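Local coordinates for protein cyclic GMP-AMP synthase-like receptor (Tribolium castaneum, PDB 7LT2) that senses double-stranded RNA in the cytoplasm and, in innate immunity, makes the cyclic dinucleotide 2',3'-cGAMP from ATP and GTP, at residues A[51-63]-A[245-259]. Sequence-based numbering, arbitrary orientation.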
loop_
_atom_site.group_PDB
_atom_site.type_symbol
_atom_site.label_atom_id
_atom_site.label_comp_id
_atom_site.label_asym_id
_atom_site.label_seq_id
_atom_site.Cartn_x
_atom_site.Cartn_y
_atom_site.Cartn_z
ATOM N N ARG A 51 -2.120 8.960 -16.386
ATOM C CA ARG A 51 -3.532 8.608 -16.423
ATOM C C ARG A 51 -4.260 8.972 -15.138
ATOM O O ARG A 51 -5.283 9.665 -15.182
ATOM C CB ARG A 51 -3.697 7.109 -16.707
ATOM C CG ARG A 51 -5.144 6.647 -16.785
ATOM C CD ARG A 51 -5.234 5.222 -17.314
ATOM N NE ARG A 51 -6.608 4.736 -17.352
ATOM C CZ ARG A 51 -7.437 4.914 -18.372
ATOM N NH1 ARG A 51 -7.066 5.576 -19.456
ATOM N NH2 ARG A 51 -8.667 4.410 -18.306
ATOM N N ARG A 52 -3.757 8.526 -13.993
ATOM C CA ARG A 52 -4.429 8.735 -12.712
ATOM C C ARG A 52 -3.475 8.299 -11.608
ATOM O O ARG A 52 -2.393 7.766 -11.872
ATOM C CB ARG A 52 -5.741 7.956 -12.640
ATOM C CG ARG A 52 -5.563 6.442 -12.662
ATOM C CD ARG A 52 -6.898 5.728 -12.755
ATOM N NE ARG A 52 -6.759 4.310 -13.062
ATOM C CZ ARG A 52 -6.763 3.344 -12.155
ATOM N NH1 ARG A 52 -6.855 3.609 -10.863
ATOM N NH2 ARG A 52 -6.674 2.079 -12.554
ATOM N N VAL A 53 -3.891 8.518 -10.364
ATOM C CA VAL A 53 -3.139 8.065 -9.201
ATOM C C VAL A 53 -3.976 7.046 -8.440
ATOM O O VAL A 53 -5.212 7.048 -8.496
ATOM C CB VAL A 53 -2.718 9.225 -8.268
ATOM C CG1 VAL A 53 -1.858 10.240 -9.013
ATOM C CG2 VAL A 53 -3.942 9.907 -7.630
ATOM N N PHE A 54 -3.281 6.159 -7.730
ATOM C CA PHE A 54 -3.891 5.236 -6.786
ATOM C C PHE A 54 -3.234 5.469 -5.437
ATOM O O PHE A 54 -2.005 5.561 -5.353
ATOM C CB PHE A 54 -3.714 3.779 -7.230
ATOM C CG PHE A 54 -4.232 2.775 -6.240
ATOM C CD1 PHE A 54 -5.587 2.459 -6.195
ATOM C CD2 PHE A 54 -3.372 2.156 -5.346
ATOM C CE1 PHE A 54 -6.068 1.535 -5.281
ATOM C CE2 PHE A 54 -3.851 1.233 -4.428
ATOM C CZ PHE A 54 -5.202 0.925 -4.400
ATOM N N TYR A 55 -4.045 5.580 -4.386
ATOM C CA TYR A 55 -3.526 5.822 -3.044
ATOM C C TYR A 55 -3.344 4.468 -2.366
ATOM O O TYR A 55 -4.323 3.788 -2.054
ATOM C CB TYR A 55 -4.467 6.731 -2.255
ATOM C CG TYR A 55 -4.832 8.017 -2.974
ATOM C CD1 TYR A 55 -3.891 9.017 -3.182
ATOM C CD2 TYR A 55 -6.125 8.234 -3.429
ATOM C CE1 TYR A 55 -4.230 10.202 -3.840
ATOM C CE2 TYR A 55 -6.474 9.406 -4.080
ATOM C CZ TYR A 55 -5.524 10.388 -4.289
ATOM O OH TYR A 55 -5.878 11.553 -4.941
ATOM N N GLY A 56 -2.092 4.063 -2.169
ATOM C CA GLY A 56 -1.769 2.724 -1.716
ATOM C C GLY A 56 -1.349 2.709 -0.259
ATOM O O GLY A 56 -0.762 3.669 0.239
ATOM N N GLY A 57 -1.647 1.609 0.419
ATOM C CA GLY A 57 -1.147 1.382 1.764
ATOM C C GLY A 57 -2.269 1.093 2.744
ATOM O O GLY A 57 -3.450 1.163 2.429
ATOM N N SER A 58 -1.853 0.761 3.971
ATOM C CA SER A 58 -2.825 0.350 4.982
ATOM C C SER A 58 -3.740 1.498 5.401
ATOM O O SER A 58 -4.915 1.267 5.720
ATOM C CB SER A 58 -2.102 -0.239 6.200
ATOM O OG SER A 58 -1.319 0.736 6.864
ATOM N N PHE A 59 -3.234 2.733 5.401
ATOM C CA PHE A 59 -4.083 3.881 5.715
ATOM C C PHE A 59 -5.288 3.951 4.776
ATOM O O PHE A 59 -6.429 4.115 5.224
ATOM C CB PHE A 59 -3.253 5.169 5.656
ATOM C CG PHE A 59 -4.052 6.426 5.882
ATOM C CD1 PHE A 59 -4.831 6.574 7.018
ATOM C CD2 PHE A 59 -4.016 7.463 4.964
ATOM C CE1 PHE A 59 -5.563 7.728 7.228
ATOM C CE2 PHE A 59 -4.746 8.620 5.167
ATOM C CZ PHE A 59 -5.520 8.753 6.300
ATOM N N TYR A 60 -5.059 3.805 3.467
ATOM C CA TYR A 60 -6.162 3.879 2.517
ATOM C C TYR A 60 -6.959 2.582 2.426
ATOM O O TYR A 60 -8.087 2.603 1.917
ATOM C CB TYR A 60 -5.641 4.286 1.135
ATOM C CG TYR A 60 -5.632 5.787 0.953
ATOM C CD1 TYR A 60 -4.538 6.548 1.351
ATOM C CD2 TYR A 60 -6.729 6.448 0.412
ATOM C CE1 TYR A 60 -4.527 7.925 1.199
ATOM C CE2 TYR A 60 -6.727 7.825 0.251
ATOM C CZ TYR A 60 -5.629 8.558 0.654
ATOM O OH TYR A 60 -5.634 9.927 0.501
ATOM N N ASP A 61 -6.406 1.464 2.901
ATOM C CA ASP A 61 -7.176 0.232 3.030
ATOM C C ASP A 61 -8.047 0.208 4.275
ATOM O O ASP A 61 -8.861 -0.711 4.421
ATOM C CB ASP A 61 -6.258 -0.992 3.082
ATOM C CG ASP A 61 -5.730 -1.390 1.723
ATOM O OD1 ASP A 61 -6.368 -1.049 0.700
ATOM O OD2 ASP A 61 -4.674 -2.057 1.682
ATOM N N GLY A 62 -7.891 1.174 5.177
ATOM C CA GLY A 62 -8.616 1.099 6.432
ATOM C C GLY A 62 -8.057 0.074 7.390
ATOM O O GLY A 62 -8.786 -0.421 8.256
ATOM N N LEU A 63 -6.770 -0.252 7.261
ATOM C CA LEU A 63 -6.134 -1.305 8.047
ATOM C C LEU A 63 -4.953 -0.804 8.871
ATOM O O LEU A 63 -4.198 -1.623 9.411
ATOM C CB LEU A 63 -5.667 -2.439 7.127
ATOM C CG LEU A 63 -6.737 -3.190 6.332
ATOM C CD1 LEU A 63 -6.072 -4.195 5.397
ATOM C CD2 LEU A 63 -7.722 -3.884 7.261
ATOM N N GLN A 245 -3.727 -4.125 -5.802
ATOM C CA GLN A 245 -4.252 -3.473 -4.605
ATOM C C GLN A 245 -5.636 -2.881 -4.827
ATOM O O GLN A 245 -6.413 -2.763 -3.874
ATOM C CB GLN A 245 -3.310 -2.364 -4.142
ATOM C CG GLN A 245 -1.933 -2.816 -3.712
ATOM C CD GLN A 245 -1.022 -1.631 -3.458
ATOM O OE1 GLN A 245 -0.965 -1.109 -2.343
ATOM N NE2 GLN A 245 -0.320 -1.186 -4.500
ATOM N N GLU A 246 -5.955 -2.466 -6.055
ATOM C CA GLU A 246 -7.294 -1.939 -6.290
ATOM C C GLU A 246 -8.340 -3.032 -6.123
ATOM O O GLU A 246 -9.405 -2.796 -5.538
ATOM C CB GLU A 246 -7.383 -1.300 -7.678
ATOM C CG GLU A 246 -8.583 -0.362 -7.820
ATOM C CD GLU A 246 -8.285 0.848 -8.688
ATOM O OE1 GLU A 246 -7.358 0.774 -9.518
ATOM O OE2 GLU A 246 -8.979 1.874 -8.533
ATOM N N GLN A 247 -8.037 -4.244 -6.594
ATOM C CA GLN A 247 -8.949 -5.371 -6.417
ATOM C C GLN A 247 -8.973 -5.853 -4.970
ATOM O O GLN A 247 -10.038 -6.209 -4.452
ATOM C CB GLN A 247 -8.553 -6.511 -7.353
ATOM C CG GLN A 247 -8.827 -6.221 -8.828
ATOM C CD GLN A 247 -7.749 -5.372 -9.481
ATOM O OE1 GLN A 247 -6.644 -5.223 -8.949
ATOM N NE2 GLN A 247 -8.065 -4.814 -10.644
ATOM N N GLU A 248 -7.811 -5.884 -4.307
ATOM C CA GLU A 248 -7.775 -6.271 -2.897
ATOM C C GLU A 248 -8.636 -5.346 -2.046
ATOM O O GLU A 248 -9.295 -5.793 -1.097
ATOM C CB GLU A 248 -6.333 -6.269 -2.381
ATOM C CG GLU A 248 -5.466 -7.382 -2.938
ATOM C CD GLU A 248 -4.001 -7.244 -2.552
ATOM O OE1 GLU A 248 -3.683 -6.413 -1.677
ATOM O OE2 GLU A 248 -3.167 -7.979 -3.117
ATOM N N ARG A 249 -8.631 -4.050 -2.358
ATOM C CA ARG A 249 -9.411 -3.099 -1.573
ATOM C C ARG A 249 -10.905 -3.383 -1.682
ATOM O O ARG A 249 -11.649 -3.202 -0.711
ATOM C CB ARG A 249 -9.092 -1.669 -2.018
ATOM C CG ARG A 249 -9.714 -0.599 -1.132
ATOM C CD ARG A 249 -9.059 0.745 -1.362
ATOM N NE ARG A 249 -7.656 0.748 -0.960
ATOM C CZ ARG A 249 -6.783 1.680 -1.317
ATOM N NH1 ARG A 249 -7.136 2.699 -2.081
ATOM N NH2 ARG A 249 -5.520 1.580 -0.903
ATOM N N VAL A 250 -11.368 -3.828 -2.855
ATOM C CA VAL A 250 -12.779 -4.185 -3.002
ATOM C C VAL A 250 -13.082 -5.478 -2.253
ATOM O O VAL A 250 -14.125 -5.599 -1.596
ATOM C CB VAL A 250 -13.159 -4.291 -4.492
ATOM C CG1 VAL A 250 -14.638 -4.658 -4.652
ATOM C CG2 VAL A 250 -12.856 -2.986 -5.204
ATOM N N LEU A 251 -12.170 -6.451 -2.318
ATOM C CA LEU A 251 -12.368 -7.728 -1.632
ATOM C C LEU A 251 -12.552 -7.546 -0.126
ATOM O O LEU A 251 -13.354 -8.257 0.494
ATOM C CB LEU A 251 -11.188 -8.665 -1.908
ATOM C CG LEU A 251 -11.133 -9.386 -3.258
ATOM C CD1 LEU A 251 -9.806 -10.115 -3.413
ATOM C CD2 LEU A 251 -12.303 -10.365 -3.386
ATOM N N ILE A 252 -11.824 -6.602 0.483
ATOM C CA ILE A 252 -11.908 -6.423 1.934
ATOM C C ILE A 252 -13.013 -5.461 2.356
ATOM O O ILE A 252 -13.258 -5.310 3.564
ATOM C CB ILE A 252 -10.571 -5.928 2.532
ATOM C CG1 ILE A 252 -10.194 -4.552 1.972
ATOM C CG2 ILE A 252 -9.457 -6.956 2.317
ATOM C CD1 ILE A 252 -8.922 -3.972 2.563
ATOM N N ASP A 253 -13.697 -4.821 1.408
ATOM C CA ASP A 253 -14.710 -3.820 1.708
ATOM C C ASP A 253 -16.050 -4.492 1.984
ATOM O O ASP A 253 -16.288 -5.638 1.594
ATOM C CB ASP A 253 -14.848 -2.841 0.535
ATOM C CG ASP A 253 -15.389 -1.481 0.944
ATOM O OD1 ASP A 253 -15.635 -1.236 2.146
ATOM O OD2 ASP A 253 -15.571 -0.639 0.041
ATOM N N ASN A 254 -16.931 -3.758 2.668
ATOM C CA ASN A 254 -18.295 -4.207 2.957
ATOM C C ASN A 254 -18.299 -5.569 3.651
ATOM O O ASN A 254 -19.061 -6.475 3.303
ATOM C CB ASN A 254 -19.142 -4.227 1.677
ATOM C CG ASN A 254 -20.597 -4.579 1.941
ATOM O OD1 ASN A 254 -21.154 -4.239 2.989
ATOM N ND2 ASN A 254 -21.213 -5.290 1.000
ATOM N N LYS A 255 -17.428 -5.717 4.658
ATOM C CA LYS A 255 -17.332 -6.974 5.390
ATOM C C LYS A 255 -17.295 -6.750 6.897
ATOM O O LYS A 255 -16.683 -7.530 7.633
ATOM C CB LYS A 255 -16.126 -7.788 4.921
ATOM C CG LYS A 255 -16.387 -8.465 3.576
ATOM C CD LYS A 255 -15.262 -9.383 3.144
ATOM C CE LYS A 255 -15.682 -10.237 1.952
ATOM N NZ LYS A 255 -15.941 -9.446 0.715
ATOM N N ASN A 256 -17.958 -5.692 7.362
ATOM C CA ASN A 256 -18.374 -5.535 8.754
ATOM C C ASN A 256 -17.243 -5.768 9.748
ATOM O O ASN A 256 -16.452 -4.858 10.012
ATOM C CB ASN A 256 -19.549 -6.474 9.044
ATOM C CG ASN A 256 -20.318 -6.076 10.284
ATOM O OD1 ASN A 256 -19.940 -5.140 10.990
ATOM N ND2 ASN A 256 -21.412 -6.779 10.551
ATOM N N ARG A 257 -17.153 -6.979 10.300
ATOM C CA ARG A 257 -16.157 -7.264 11.328
ATOM C C ARG A 257 -14.738 -7.424 10.785
ATOM O O ARG A 257 -13.798 -7.502 11.586
ATOM C CB ARG A 257 -16.542 -8.532 12.104
ATOM C CG ARG A 257 -17.479 -8.297 13.295
ATOM C CD ARG A 257 -18.863 -7.879 12.836
ATOM N NE ARG A 257 -19.869 -8.070 13.878
ATOM C CZ ARG A 257 -20.396 -7.095 14.605
ATOM N NH1 ARG A 257 -20.024 -5.835 14.449
ATOM N NH2 ARG A 257 -21.332 -7.389 15.502
ATOM N N LEU A 258 -14.548 -7.453 9.463
ATOM C CA LEU A 258 -13.258 -7.867 8.909
ATOM C C LEU A 258 -12.133 -6.903 9.282
ATOM O O LEU A 258 -11.080 -7.330 9.768
ATOM C CB LEU A 258 -13.350 -8.009 7.386
ATOM C CG LEU A 258 -12.066 -8.503 6.698
ATOM C CD1 LEU A 258 -12.408 -9.386 5.510
ATOM C CD2 LEU A 258 -11.163 -7.349 6.246
ATOM N N LYS A 259 -12.310 -5.604 9.021
ATOM C CA LYS A 259 -11.187 -4.686 9.214
ATOM C C LYS A 259 -10.829 -4.518 10.691
ATOM O O LYS A 259 -9.634 -4.486 11.014
ATOM C CB LYS A 259 -11.466 -3.333 8.541
ATOM C CG LYS A 259 -11.488 -3.439 7.020
ATOM C CD LYS A 259 -11.570 -2.081 6.346
ATOM C CE LYS A 259 -11.594 -2.249 4.830
ATOM N NZ LYS A 259 -11.638 -0.934 4.130
HETATM O O HOH W 1 -3.257 -0.652 -0.519
HETATM O O HOH W 2 -5.570 -2.806 -1.222
#
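With CG trans to the backbone N (chi1 -172°) and a bend at chi3 (-65°), Arg-249 carries its guanidinium between Phe-54 and Tyr-60; Phe-54, likewise trans at chi1, meets it from the opposite direction. Phe-54 CZ lies 3.5 Å from Arg-249 CZ over one guanidinium face, the two planes only 15° apart, while Tyr-60 CB lies over the other face. In the guanidinium plane, NH1 and NH2 of Arg-249 grip Tyr-55 O end-on, the NH2 bond being 2.8 Å. Side-on, NE and NH2 both bind Asp-61 OD1, the salt bridge from NE measuring 2.8 Å. Four hydrogen bonds thus run to two oxygens, which fixes the rotation of the group. In this Mab-21-family nucleotidyltransferase, strand 51-56 leads through Gly-56, Gly-57 and Ser-58, the glycine-serine (GS) motif of this fold, into a weakly bonded helical turn, about 58-61; Ser-58 is probably an ATP ligand, as in related enzymes. One water joins Gly-57 N to Gln-245 OE1, another links Asp-61 OD1 to Gln-245 O, and Asp-61 OD2 pairs with Lys-282, a probable ATP ligand. Further back along the strand, Arg-52 NH1 reaches the syn lone pair of Glu-246 OE1 at 3.2 Å, its NH2 also pairing with Glu-221. Where a Schellman motif at Gly-62 ends the short helix, extended Lys-259 sets NZ 2.8 Å from Asp-61 O, above the carbonyl plane, and Leu-63 CD1 meets Ile-252 CD1 tip to tip at 4.0 Å.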